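Local coordinates for pectinesterase (PDB 5C1E), which hydrolyses the methyl esters of pectin's galacturonosyl units, releasing methanol and acidic pectin, and probably helps the fungus macerate plant tissue, at residues Q134-Q139 / N153-G158; C174-N179 / C203-A208; S187-S192 / L226-Y231; R221-L226 / T246-G251. All coordinates share one frame; numbering follows the deposited sequence. Where two conformers were deposited one is given.

Interaction 1: Q134-Q139 / N153-G158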
loop_
_atom_site.group_PDB
_atom_site.type_symbol
_atom_site.label_atom_id
_atom_site.label_comp_id
_atom_site.label_asym_id
_atom_site.label_seq_id
_atom_site.Cartn_x
_atom_site.Cartn_y
_atom_site.Cartn_z
ATOM N N GLN A 134 7.311 3.065 2.979
ATOM C CA GLN A 134 6.323 3.380 4.005
ATOM C C GLN A 134 5.213 4.239 3.438
ATOM O O GLN A 134 5.462 5.153 2.638
ATOM C CB GLN A 134 6.957 4.106 5.189
ATOM C CG GLN A 134 8.157 3.392 5.801
ATOM C CD GLN A 134 8.642 4.064 7.075
ATOM O OE1 GLN A 134 7.821 4.407 7.945
ATOM N NE2 GLN A 134 9.979 4.234 7.223
ATOM N N PHE A 135 3.996 3.975 3.906
ATOM C CA PHE A 135 2.848 4.759 3.537
ATOM C C PHE A 135 2.108 5.110 4.810
ATOM O O PHE A 135 1.659 4.216 5.535
ATOM C CB PHE A 135 1.939 3.990 2.570
ATOM C CG PHE A 135 2.669 3.360 1.439
ATOM C CD1 PHE A 135 2.875 4.068 0.269
ATOM C CD2 PHE A 135 3.133 2.065 1.528
ATOM C CE1 PHE A 135 3.555 3.500 -0.788
ATOM C CE2 PHE A 135 3.803 1.487 0.466
ATOM C CZ PHE A 135 4.017 2.213 -0.686
ATOM N N SER A 136 1.970 6.409 5.068
ATOM C CA SER A 136 1.435 6.899 6.334
ATOM C C SER A 136 0.303 7.908 6.168
ATOM O O SER A 136 0.387 8.838 5.356
ATOM C CB SER A 136 2.561 7.521 7.160
ATOM O OG SER A 136 3.522 6.542 7.510
ATOM N N GLY A 137 -0.761 7.687 6.936
ATOM C CA GLY A 137 -1.901 8.604 7.013
ATOM C C GLY A 137 -2.784 8.197 8.168
ATOM O O GLY A 137 -2.295 7.598 9.128
ATOM N N TYR A 138 -4.074 8.552 8.103
ATOM C CA TYR A 138 -5.036 8.158 9.125
ATOM C C TYR A 138 -6.236 7.512 8.430
ATOM O O TYR A 138 -6.442 6.287 8.526
ATOM C CB TYR A 138 -5.452 9.355 9.998
ATOM C CG TYR A 138 -6.208 8.906 11.208
ATOM C CD1 TYR A 138 -5.532 8.533 12.377
ATOM C CD2 TYR A 138 -7.596 8.796 11.182
ATOM C CE1 TYR A 138 -6.229 8.087 13.482
ATOM C CE2 TYR A 138 -8.302 8.355 12.290
ATOM C CZ TYR A 138 -7.598 7.993 13.441
ATOM O OH TYR A 138 -8.279 7.533 14.551
ATOM N N GLN A 139 -7.021 8.333 7.734
ATOM C CA GLN A 139 -8.137 7.851 6.956
ATOM C C GLN A 139 -7.776 7.762 5.471
ATOM O O GLN A 139 -7.354 8.762 4.871
ATOM C CB GLN A 139 -9.360 8.764 7.141
ATOM C CG GLN A 139 -10.603 8.238 6.461
ATOM C CD GLN A 139 -11.858 8.980 6.895
ATOM O OE1 GLN A 139 -11.793 10.026 7.546
ATOM N NE2 GLN A 139 -13.004 8.425 6.558
ATOM N N ASN A 153 7.599 -6.050 2.173
ATOM C CA ASN A 153 8.428 -5.432 3.220
ATOM C C ASN A 153 8.174 -3.944 3.376
ATOM O O ASN A 153 9.089 -3.148 3.641
ATOM C CB ASN A 153 9.908 -5.733 2.988
ATOM C CG ASN A 153 10.232 -7.178 3.273
ATOM O OD1 ASN A 153 10.598 -7.522 4.388
ATOM N ND2 ASN A 153 10.028 -8.046 2.281
ATOM N N CYS A 154 6.898 -3.586 3.246
ATOM C CA CYS A 154 6.462 -2.227 3.408
ATOM C C CYS A 154 5.804 -2.044 4.774
ATOM O O CYS A 154 5.474 -3.015 5.472
ATOM C CB CYS A 154 5.469 -1.832 2.307
ATOM S SG CYS A 154 6.170 -1.758 0.629
ATOM N N MET A 155 5.630 -0.780 5.141
ATOM C CA MET A 155 4.922 -0.406 6.343
ATOM C C MET A 155 3.745 0.431 5.886
ATOM O O MET A 155 3.945 1.470 5.240
ATOM C CB MET A 155 5.855 0.391 7.252
ATOM C CG MET A 155 5.404 0.557 8.696
ATOM S SD MET A 155 3.964 1.604 8.949
ATOM C CE MET A 155 4.508 3.182 8.270
ATOM N N ILE A 156 2.528 -0.027 6.192
ATOM C CA ILE A 156 1.301 0.710 5.843
ATOM C C ILE A 156 0.597 1.090 7.139
ATOM O O ILE A 156 0.176 0.211 7.908
ATOM C CB ILE A 156 0.348 -0.095 4.926
ATOM C CG1 ILE A 156 1.068 -0.519 3.658
ATOM C CG2 ILE A 156 -0.835 0.770 4.480
ATOM C CD1 ILE A 156 1.521 -1.945 3.682
ATOM N N GLU A 157 0.449 2.399 7.349
ATOM C CA GLU A 157 -0.105 2.917 8.601
ATOM C C GLU A 157 -1.330 3.778 8.395
ATOM O O GLU A 157 -1.367 4.649 7.509
ATOM C CB GLU A 157 0.946 3.725 9.362
ATOM C CG GLU A 157 0.489 4.141 10.751
ATOM C CD GLU A 157 1.590 4.689 11.646
ATOM O OE1 GLU A 157 1.295 4.945 12.828
ATOM O OE2 GLU A 157 2.728 4.882 11.191
ATOM N N GLY A 158 -2.314 3.559 9.268
ATOM C CA GLY A 158 -3.527 4.341 9.306
ATOM C C GLY A 158 -4.514 3.763 10.297
ATOM O O GLY A 158 -4.171 2.907 11.126
#
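Neighbouring rungs of a right-handed parallel beta-helix meet where Phe135 and Ile156, one turn of the coil apart, put their side chains side by side and pointing the same way. Ring atom CD2 of Phe135 lies 3.9 Å from CG1 of Ile156, and CE2 of the same ring reaches SG of Cys154 at 4.0 Å. The sulfur sits at the ring edge, 79° off the normal, in a sulfur-aromatic contact. The Phe135 ring can turn back toward Cys154 because its CG stands anti to the carbonyl carbon (chi1 -48°). Phe135 and Ile156 both also touch Leu142 of strand 142-146, so this row fills the interior of the coil, as the aligned stacks of pectinesterases and their pectate lyase relatives do. Between the rungs, Phe135 N donates to Met155 O (2.8 Å) and Phe135 O accepts from Glu157 N (2.8 Å). Gly137 N continues the ladder to Glu157 O at 3.2 Å; Thr141 also bonds that oxygen. On the sheet face bearing Gln134, Ser136 and Glu157, the Met155 chain bends at chi2 and chi3, and its CE lies 3.5 Å from Gln134 OE1; a second approach, to Ser136 OG, is doubtful because that serine was modelled in two conformers.

Interaction 2: C174-N179 / C203-A208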
loop_
_atom_site.group_PDB
_atom_site.type_symbol
_atom_site.label_atom_id
_atom_site.label_comp_id
_atom_site.label_asym_id
_atom_site.label_seq_id
_atom_site.Cartn_x
_atom_site.Cartn_y
_atom_site.Cartn_z
ATOM N N CYS A 174 4.681 -7.436 5.113
ATOM C CA CYS A 174 4.506 -6.035 5.454
ATOM C C CYS A 174 4.121 -5.877 6.909
ATOM O O CYS A 174 3.503 -6.774 7.515
ATOM C CB CYS A 174 3.418 -5.394 4.594
ATOM S SG CYS A 174 3.821 -5.261 2.845
ATOM N N ASP A 175 4.469 -4.720 7.462
ATOM C CA ASP A 175 3.955 -4.323 8.757
ATOM C C ASP A 175 2.765 -3.431 8.493
ATOM O O ASP A 175 2.884 -2.404 7.831
ATOM C CB ASP A 175 5.025 -3.604 9.593
ATOM C CG ASP A 175 6.079 -4.563 10.157
ATOM O OD1 ASP A 175 5.779 -5.750 10.401
ATOM O OD2 ASP A 175 7.221 -4.121 10.351
ATOM N N ILE A 176 1.606 -3.850 8.994
ATOM C CA ILE A 176 0.375 -3.120 8.822
ATOM C C ILE A 176 0.019 -2.592 10.207
ATOM O O ILE A 176 -0.254 -3.369 11.133
ATOM C CB ILE A 176 -0.697 -4.025 8.198
ATOM C CG1 ILE A 176 -0.280 -4.399 6.776
ATOM C CG2 ILE A 176 -2.068 -3.373 8.242
ATOM C CD1 ILE A 176 -1.089 -5.512 6.149
ATOM N N VAL A 177 0.071 -1.269 10.339
ATOM C CA VAL A 177 0.140 -0.593 11.633
ATOM C C VAL A 177 -1.056 0.333 11.818
ATOM O O VAL A 177 -1.178 1.323 11.114
ATOM C CB VAL A 177 1.439 0.222 11.750
ATOM C CG1 VAL A 177 1.570 0.852 13.138
ATOM C CG2 VAL A 177 2.654 -0.661 11.441
ATOM N N SER A 178 -1.935 0.017 12.765
ATOM C CA SER A 178 -3.096 0.867 13.046
ATOM C C SER A 178 -2.759 1.958 14.066
ATOM O O SER A 178 -2.244 1.656 15.160
ATOM C CB SER A 178 -4.293 0.043 13.570
ATOM O OG SER A 178 -4.980 -0.640 12.536
ATOM N N ASN A 179 -3.068 3.216 13.728
ATOM C CA ASN A 179 -2.855 4.358 14.640
ATOM C C ASN A 179 -4.163 4.950 15.178
ATOM O O ASN A 179 -4.181 6.068 15.716
ATOM C CB ASN A 179 -1.994 5.459 13.998
ATOM C CG ASN A 179 -2.564 5.974 12.699
ATOM O OD1 ASN A 179 -3.656 5.581 12.298
ATOM N ND2 ASN A 179 -1.829 6.853 12.033
ATOM N N CYS A 203 2.201 -11.152 6.866
ATOM C CA CYS A 203 2.323 -9.796 7.371
ATOM C C CYS A 203 2.204 -9.776 8.889
ATOM O O CYS A 203 1.878 -10.780 9.527
ATOM C CB CYS A 203 1.270 -8.885 6.734
ATOM S SG CYS A 203 1.476 -8.671 4.942
ATOM N N ASN A 204 2.494 -8.616 9.447
ATOM C CA ASN A 204 2.383 -8.374 10.862
ATOM C C ASN A 204 1.436 -7.207 11.094
ATOM O O ASN A 204 1.708 -6.079 10.668
ATOM C CB ASN A 204 3.744 -8.043 11.440
ATOM C CG ASN A 204 3.708 -7.929 12.939
ATOM O OD1 ASN A 204 3.092 -8.762 13.621
ATOM N ND2 ASN A 204 4.359 -6.907 13.470
ATOM N N ILE A 205 0.315 -7.491 11.748
ATOM C CA ILE A 205 -0.718 -6.477 12.010
ATOM C C ILE A 205 -0.602 -6.077 13.496
ATOM O O ILE A 205 -0.697 -6.929 14.371
ATOM C CB ILE A 205 -2.134 -7.033 11.705
ATOM C CG1 ILE A 205 -2.408 -7.161 10.198
ATOM C CG2 ILE A 205 -3.204 -6.100 12.255
ATOM C CD1 ILE A 205 -1.455 -8.042 9.431
ATOM N N LYS A 206 -0.399 -4.798 13.772
ATOM C CA LYS A 206 -0.188 -4.342 15.151
ATOM C C LYS A 206 -0.553 -2.868 15.322
ATOM O O LYS A 206 -0.703 -2.144 14.342
ATOM C CB LYS A 206 1.277 -4.557 15.557
ATOM C CG LYS A 206 2.272 -3.873 14.622
ATOM C CD LYS A 206 3.692 -3.934 15.170
ATOM C CE LYS A 206 4.738 -3.770 14.078
ATOM N NZ LYS A 206 5.033 -2.342 13.804
ATOM N N ALA A 207 -0.697 -2.443 16.575
ATOM C CA ALA A 207 -0.904 -1.033 16.903
ATOM C C ALA A 207 0.371 -0.217 16.710
ATOM O O ALA A 207 1.490 -0.727 16.845
ATOM C CB ALA A 207 -1.369 -0.889 18.347
ATOM N N ALA A 208 0.193 1.063 16.394
ATOM C CA ALA A 208 1.286 2.024 16.419
ATOM C C ALA A 208 1.777 2.141 17.856
ATOM O O ALA A 208 1.011 1.916 18.800
ATOM C CB ALA A 208 0.819 3.379 15.919
#
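Backbone hydrogen bonds carry most of the contact between 174-179 and 203-208, where the parallel strands 175-178 and 204-207 run in step and the register extends one residue past each end, from Cys174 beside Cys203 to Asn179 beside Ala208. Five of them pass alternately from strand to strand, from Asn204 N to Cys174 O (2.9 Å) through to Ala208 N to Ser178 O (2.8 Å). A sixth bond uses a side chain: Cys174 N points at SG of Cys203, 3.4 Å away and fairly straight at 159°. That sulfur is placed by a chi1 of -65°, which swings it beside its own backbone N. It also lies against CB of Cys174; the two cysteines form no disulfide.

Apolar contacts divide between the sheet faces. Ile176 and Ile205 run side by side, CB of the first 4.1 Å from CG1 of the second. On the other face Val177 spreads its two methyls: CG1 lies 3.8 Å from Ala208 CB, while CG2 lies alongside the Lys206 chain, whose bend at chi4 brings NZ to 3.8 Å from it.

Polar side chains on that face are more loosely related. Asp175 OD1 rests against CB of Asn204 at 3.2 Å, while Asp175 OD2 bonds to Tyr69 and stays beyond salt-bridge range of Lys206.

Within the beta-helix, strand 155-158 bonds to the other edge of 175-178, strand 235-236 follows 204-207, and Ile184 of strand 182-187 covers the isoleucine pair from inside.

Interaction 3: S187-S192 / L226-Y231. With SO4 (sulfate ion), chain E.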
loop_
_atom_site.group_PDB
_atom_site.type_symbol
_atom_site.label_atom_id
_atom_site.label_comp_id
_atom_site.label_asym_id
_atom_site.label_seq_id
_atom_site.Cartn_x
_atom_site.Cartn_y
_atom_site.Cartn_z
ATOM N N SER A 187 -12.334 -2.933 0.546
ATOM C CA SER A 187 -12.333 -3.297 -0.866
ATOM C C SER A 187 -13.626 -2.850 -1.534
ATOM O O SER A 187 -14.706 -3.012 -0.968
ATOM C CB SER A 187 -12.162 -4.798 -1.060
ATOM O OG SER A 187 -12.487 -5.184 -2.387
ATOM N N SER A 188 -13.485 -2.327 -2.750
ATOM C CA SER A 188 -14.615 -1.903 -3.572
ATOM C C SER A 188 -14.918 -2.892 -4.715
ATOM O O SER A 188 -15.605 -2.542 -5.687
ATOM C CB SER A 188 -14.363 -0.494 -4.130
ATOM O OG SER A 188 -13.103 -0.445 -4.774
ATOM N N ARG A 189 -14.493 -4.148 -4.570
ATOM C CA ARG A 189 -14.924 -5.177 -5.504
ATOM C C ARG A 189 -16.455 -5.251 -5.484
ATOM O O ARG A 189 -17.069 -5.327 -4.412
ATOM C CB ARG A 189 -14.306 -6.532 -5.147
ATOM C CG ARG A 189 -14.718 -7.654 -6.078
ATOM C CD ARG A 189 -13.884 -8.914 -5.861
ATOM N NE ARG A 189 -14.312 -10.008 -6.736
ATOM C CZ ARG A 189 -15.238 -10.934 -6.443
ATOM N NH1 ARG A 189 -15.542 -11.853 -7.342
ATOM N NH2 ARG A 189 -15.860 -10.970 -5.263
ATOM N N GLU A 190 -17.071 -5.209 -6.666
ATOM C CA GLU A 190 -18.524 -5.060 -6.733
ATOM C C GLU A 190 -19.282 -5.936 -7.742
ATOM O O GLU A 190 -20.500 -5.887 -7.766
ATOM C CB GLU A 190 -18.883 -3.582 -6.943
ATOM C CG GLU A 190 -18.639 -3.049 -8.334
ATOM C CD GLU A 190 -18.791 -1.525 -8.439
ATOM O OE1 GLU A 190 -18.766 -1.013 -9.585
ATOM O OE2 GLU A 190 -18.937 -0.840 -7.408
ATOM N N THR A 191 -18.577 -6.737 -8.536
ATOM C CA THR A 191 -19.212 -7.648 -9.496
ATOM C C THR A 191 -18.549 -9.001 -9.440
ATOM O O THR A 191 -17.388 -9.118 -9.054
ATOM C CB THR A 191 -19.153 -7.143 -10.962
ATOM O OG1 THR A 191 -17.785 -6.971 -11.393
ATOM C CG2 THR A 191 -19.942 -5.857 -11.109
ATOM N N SER A 192 -19.304 -10.039 -9.807
ATOM C CA SER A 192 -18.782 -11.401 -9.806
ATOM C C SER A 192 -17.676 -11.593 -10.855
ATOM O O SER A 192 -16.795 -12.421 -10.636
ATOM C CB SER A 192 -19.910 -12.422 -10.033
ATOM O OG SER A 192 -20.874 -12.371 -8.992
ATOM N N LEU A 226 -19.065 -6.832 -2.956
ATOM C CA LEU A 226 -18.354 -8.088 -3.212
ATOM C C LEU A 226 -16.869 -8.034 -2.823
ATOM O O LEU A 226 -16.034 -8.760 -3.368
ATOM C CB LEU A 226 -18.590 -8.556 -4.657
ATOM C CG LEU A 226 -19.950 -9.236 -4.854
ATOM C CD1 LEU A 226 -20.328 -9.349 -6.322
ATOM C CD2 LEU A 226 -19.979 -10.617 -4.233
ATOM N N ALA A 227 -16.569 -7.180 -1.850
ATOM C CA ALA A 227 -15.253 -7.058 -1.255
ATOM C C ALA A 227 -14.663 -8.448 -1.008
ATOM O O ALA A 227 -15.322 -9.278 -0.391
ATOM C CB ALA A 227 -15.371 -6.333 0.066
ATOM N N ARG A 228 -13.433 -8.675 -1.459
ATOM C CA ARG A 228 -12.751 -9.950 -1.229
ATOM C C ARG A 228 -11.357 -9.787 -0.651
ATOM O O ARG A 228 -10.460 -9.238 -1.302
ATOM C CB ARG A 228 -12.652 -10.753 -2.520
ATOM C CG ARG A 228 -12.003 -12.121 -2.324
ATOM C CD ARG A 228 -12.409 -13.104 -3.407
ATOM N NE ARG A 228 -12.061 -12.626 -4.732
ATOM C CZ ARG A 228 -12.442 -13.227 -5.856
ATOM N NH1 ARG A 228 -13.166 -14.343 -5.800
ATOM N NH2 ARG A 228 -12.094 -12.729 -7.034
ATOM N N VAL A 229 -11.185 -10.281 0.568
ATOM C CA VAL A 229 -9.932 -10.109 1.299
ATOM C C VAL A 229 -9.600 -11.385 2.063
ATOM O O VAL A 229 -10.486 -11.960 2.705
ATOM C CB VAL A 229 -10.058 -8.973 2.315
ATOM C CG1 VAL A 229 -8.746 -8.761 3.055
ATOM C CG2 VAL A 229 -10.509 -7.669 1.632
ATOM N N ILE A 230 -8.335 -11.804 1.981
ATOM C CA ILE A 230 -7.812 -12.916 2.790
ATOM C C ILE A 230 -6.589 -12.476 3.588
ATOM O O ILE A 230 -5.669 -11.853 3.037
ATOM C CB ILE A 230 -7.506 -14.191 1.950
ATOM C CG1 ILE A 230 -6.989 -15.310 2.867
ATOM C CG2 ILE A 230 -6.522 -13.924 0.827
ATOM C CD1 ILE A 230 -7.057 -16.677 2.230
ATOM N N TYR A 231 -6.590 -12.779 4.889
ATOM C CA TYR A 231 -5.405 -12.645 5.721
ATOM C C TYR A 231 -4.898 -14.059 5.984
ATOM O O TYR A 231 -5.621 -14.886 6.548
ATOM C CB TYR A 231 -5.722 -11.981 7.060
ATOM C CG TYR A 231 -5.969 -10.476 7.045
ATOM C CD1 TYR A 231 -7.173 -9.957 6.576
ATOM C CD2 TYR A 231 -5.059 -9.591 7.606
ATOM C CE1 TYR A 231 -7.426 -8.585 6.597
ATOM C CE2 TYR A 231 -5.301 -8.219 7.638
ATOM C CZ TYR A 231 -6.482 -7.717 7.118
ATOM O OH TYR A 231 -6.755 -6.354 7.151
HETATM S S SO4 E . -13.404 -15.474 -9.119
HETATM O O1 SO4 E . -12.567 -16.606 -8.652
HETATM O O2 SO4 E . -12.570 -14.276 -9.342
HETATM O O3 SO4 E . -14.081 -15.853 -10.378
HETATM O O4 SO4 E . -14.451 -15.217 -8.099
HETATM O O HOH W 1 -11.323 -7.379 -3.220
#
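With chi1 at 180° and the next two torsions also near anti, Arg189 runs extended from CG to NE and carries its guanidinium across to Arg228, whose chain folds at chi3 (58°) to meet it. The groups lie flat on each other, centres 3.7 Å apart and planes at 22°, CZ over CZ. On its way Arg189 passes the Leu226 carbonyl, and its NH2 turns back to donate to Leu226 O at 2.9 Å. The donor lies in the carbonyl plane, on a lone pair. The return bond is less straight: Leu226 N donates a hydrogen bond to Arg189 O at 2.9 Å. Arg189 therefore holds Leu226 through both main chain and side chain.

The Leu226 side chain also faces the loop, its CD1 meeting Thr191 C at 3.6 Å. At the start of the loop Ser187 OG accepts from Arg189 N in an ST turn, and CB of Ser187 packs 3.7 Å from CB of Ala227. Water 1 joins Ser187 OG (2.6 Å) to the backbone N of Arg228, tying the loop after strand 182-187 to the beginning of strand 228-232.

A sulfate, probably from the crystallisation liquor, meets the edge of the Arg228 guanidinium with two oxygens: NH1 bonds O4 and NH2 bonds O2 at 2.8 Å. Arg228 also makes a cation-pi contact with Trp197, and Arg189 NE donates to Asp194 O. Two stacked cations are probably tolerated here because backbone carbonyls and the Trp197 ring help to offset their charge, an effect to which the sulfate adds in the crystal.

Interaction 4: R221-L226 / T246-G251. With SO4 (sulfate ion), chain D; ACT (acetate ion), chain M; SO4 (sulfate ion), chain F.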
loop_
_atom_site.group_PDB
_atom_site.type_symbol
_atom_site.label_atom_id
_atom_site.label_comp_id
_atom_site.label_asym_id
_atom_site.label_seq_id
_atom_site.Cartn_x
_atom_site.Cartn_y
_atom_site.Cartn_z
ATOM N N ARG A 221 -13.946 -3.916 6.192
ATOM C CA ARG A 221 -15.364 -3.748 5.938
ATOM C C ARG A 221 -15.572 -3.538 4.435
ATOM O O ARG A 221 -14.636 -3.137 3.726
ATOM C CB ARG A 221 -15.932 -2.613 6.784
ATOM C CG ARG A 221 -15.312 -1.253 6.496
ATOM C CD ARG A 221 -15.888 -0.202 7.427
ATOM N NE ARG A 221 -15.511 1.138 7.002
ATOM C CZ ARG A 221 -16.232 2.234 7.241
ATOM N NH1 ARG A 221 -17.374 2.147 7.900
ATOM N NH2 ARG A 221 -15.819 3.412 6.806
ATOM N N PRO A 222 -16.778 -3.825 3.932
ATOM C CA PRO A 222 -16.961 -3.822 2.474
ATOM C C PRO A 222 -17.359 -2.460 1.915
ATOM O O PRO A 222 -18.498 -2.007 2.111
ATOM C CB PRO A 222 -18.068 -4.848 2.254
ATOM C CG PRO A 222 -18.830 -4.885 3.528
ATOM C CD PRO A 222 -17.899 -4.477 4.639
ATOM N N TRP A 223 -16.444 -1.822 1.199
ATOM C CA TRP A 223 -16.752 -0.541 0.591
ATOM C C TRP A 223 -17.804 -0.745 -0.505
ATOM O O TRP A 223 -18.666 0.095 -0.698
ATOM C CB TRP A 223 -15.474 0.125 0.089
ATOM C CG TRP A 223 -15.643 1.521 -0.411
ATOM C CD1 TRP A 223 -16.650 2.387 -0.114
ATOM C CD2 TRP A 223 -14.729 2.241 -1.255
ATOM N NE1 TRP A 223 -16.450 3.578 -0.757
ATOM C CE2 TRP A 223 -15.275 3.516 -1.463
ATOM C CE3 TRP A 223 -13.511 1.924 -1.858
ATOM C CZ2 TRP A 223 -14.646 4.480 -2.254
ATOM C CZ3 TRP A 223 -12.887 2.875 -2.663
ATOM C CH2 TRP A 223 -13.455 4.130 -2.854
ATOM N N ARG A 224 -17.734 -1.877 -1.206
ATOM C CA ARG A 224 -18.788 -2.308 -2.127
ATOM C C ARG A 224 -19.127 -3.761 -1.803
ATOM O O ARG A 224 -18.433 -4.393 -0.994
ATOM C CB ARG A 224 -18.346 -2.162 -3.581
ATOM C CG ARG A 224 -18.023 -0.725 -3.988
ATOM C CD ARG A 224 -19.286 0.053 -4.287
ATOM N NE ARG A 224 -18.998 1.412 -4.749
ATOM C CZ ARG A 224 -18.781 2.452 -3.946
ATOM N NH1 ARG A 224 -18.522 3.648 -4.467
ATOM N NH2 ARG A 224 -18.804 2.319 -2.626
ATOM N N VAL A 225 -20.162 -4.293 -2.445
ATOM C CA VAL A 225 -20.841 -5.484 -1.927
ATOM C C VAL A 225 -20.073 -6.804 -2.099
ATOM O O VAL A 225 -20.412 -7.803 -1.454
ATOM C CB VAL A 225 -22.263 -5.639 -2.505
ATOM C CG1 VAL A 225 -23.156 -4.488 -2.066
ATOM C CG2 VAL A 225 -22.246 -5.743 -4.026
ATOM N N LEU A 226 -19.065 -6.832 -2.956
ATOM C CA LEU A 226 -18.354 -8.088 -3.212
ATOM C C LEU A 226 -16.869 -8.034 -2.823
ATOM O O LEU A 226 -16.034 -8.760 -3.368
ATOM C CB LEU A 226 -18.590 -8.556 -4.657
ATOM C CG LEU A 226 -19.950 -9.236 -4.854
ATOM C CD1 LEU A 226 -20.328 -9.349 -6.322
ATOM C CD2 LEU A 226 -19.979 -10.617 -4.233
ATOM N N THR A 246 -16.318 -5.915 9.980
ATOM C CA THR A 246 -17.484 -5.084 10.280
ATOM C C THR A 246 -18.202 -4.667 8.981
ATOM O O THR A 246 -17.831 -5.088 7.875
ATOM C CB THR A 246 -17.114 -3.884 11.189
ATOM O OG1 THR A 246 -18.300 -3.260 11.703
ATOM C CG2 THR A 246 -16.265 -2.854 10.457
ATOM N N THR A 247 -19.231 -3.845 9.128
ATOM C CA THR A 247 -20.136 -3.533 8.022
ATOM C C THR A 247 -19.873 -2.167 7.404
ATOM O O THR A 247 -19.247 -1.279 8.028
ATOM C CB THR A 247 -21.565 -3.521 8.536
ATOM O OG1 THR A 247 -21.641 -2.525 9.566
ATOM C CG2 THR A 247 -21.945 -4.892 9.094
ATOM N N MET A 248 -20.337 -2.005 6.167
ATOM C CA MET A 248 -20.277 -0.723 5.472
ATOM C C MET A 248 -21.353 -0.699 4.374
ATOM O O MET A 248 -22.426 -0.182 4.619
ATOM C CB MET A 248 -18.876 -0.418 4.916
ATOM C CG MET A 248 -18.722 1.016 4.412
ATOM S SD MET A 248 -17.047 1.371 3.818
ATOM C CE MET A 248 -17.110 3.146 3.629
ATOM N N ALA A 249 -21.104 -1.268 3.186
ATOM C CA ALA A 249 -22.106 -1.199 2.116
ATOM C C ALA A 249 -23.344 -2.000 2.494
ATOM O O ALA A 249 -23.224 -3.135 2.921
ATOM C CB ALA A 249 -21.536 -1.714 0.810
ATOM N N ASP A 250 -24.535 -1.417 2.343
ATOM C CA ASP A 250 -25.755 -2.158 2.637
ATOM C C ASP A 250 -25.938 -3.312 1.648
ATOM O O ASP A 250 -25.706 -3.146 0.457
ATOM C CB ASP A 250 -26.989 -1.264 2.614
ATOM C CG ASP A 250 -28.224 -2.012 3.025
ATOM O OD1 ASP A 250 -28.300 -2.398 4.213
ATOM O OD2 ASP A 250 -29.091 -2.258 2.157
ATOM N N GLY A 251 -26.321 -4.479 2.158
ATOM C CA GLY A 251 -26.561 -5.653 1.313
ATOM C C GLY A 251 -25.287 -6.319 0.836
ATOM O O GLY A 251 -25.297 -7.066 -0.141
HETATM S S SO4 D . -18.896 6.071 -1.528
HETATM O O1 SO4 D . -17.862 6.218 -0.483
HETATM O O2 SO4 D . -19.804 7.236 -1.468
HETATM O O3 SO4 D . -18.237 6.030 -2.841
HETATM O O4 SO4 D . -19.665 4.835 -1.267
HETATM C C ACT M . -20.264 3.919 6.377
HETATM O O ACT M . -19.543 4.180 7.370
HETATM O OXT ACT M . -21.165 3.045 6.406
HETATM C CH3 ACT M . -20.039 4.681 5.103
HETATM S S SO4 F . -19.999 2.822 -8.156
HETATM O O1 SO4 F . -18.606 2.872 -7.656
HETATM O O2 SO4 F . -20.579 4.187 -8.159
HETATM O O3 SO4 F . -19.999 2.274 -9.534
HETATM O O4 SO4 F . -20.799 1.919 -7.284
HETATM O O HOH W 2 -18.441 0.409 9.990
#
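Arg221 meets Met248 with the face of its guanidinium: the sulfur SD sits 3.5 Å above that plane, displaced from the centre of the group, and CE comes within 3.4 Å of NH2. Nearer the backbone, CB of Arg221 packs on CG2 of Thr246 (3.7 Å). At its far end NH1 bonds an acetate oxygen and water 2, which donates in turn to Thr247 O, while NE forms a salt bridge with Asp161. Pro222 supplies the direct backbone link, its O accepting from Ala249 N at 2.9 Å. Trp223 lies beside the same methionine, CD1 3.8 Å from CE, in an oblique Met-aromatic contact. Its NE1 donates to a sulfate at 3.0 Å. Arg224, bent at chi2 (-80°), brings CZ over the outer part of one face of that indole, its guanidinium tilted to the ring; NH1 bonds the same sulfate at 2.9 Å, and NE and NH1 reach a second sulfate through longer bonds. Acetate and sulfates probably come from the crystallisation liquor. Val225 ends the contact, with CG1 3.8 Å from Asp250 O. Two loops leaving successive turns of the beta-helix are joined here beside the predicted active-site Asp161, and the arginine paired with an aspartate, with a tryptophan nearby, is consistent with the substrate cleft of pectinesterases.

How the interactions relate
Interactions 1 and 2 are successive steps of one parallel sheet: strands 155-158 and 175-178 are adjacent, the interaction centres stand about 9 Å apart, and Cys154 O lies 2.8 Å from Asp175 N, a probable hydrogen bond. Interactions 3 and 4, also about 9 Å apart, interlock along the chain, share Leu226, and meet where Ser188 CB rests on Trp223 CE3 at 3.4 Å. The pairs are about 21 to 22 Å apart between centres, yet interaction 2 touches interaction 3 where Ile205 packs on Tyr231. Around the predicted active-site Asp161, the side chain of Arg221 is about 3 Å away, those of Ser178 and Ser187 about 10 Å. The coil thus carries irregular loops at its probable catalytic cleft.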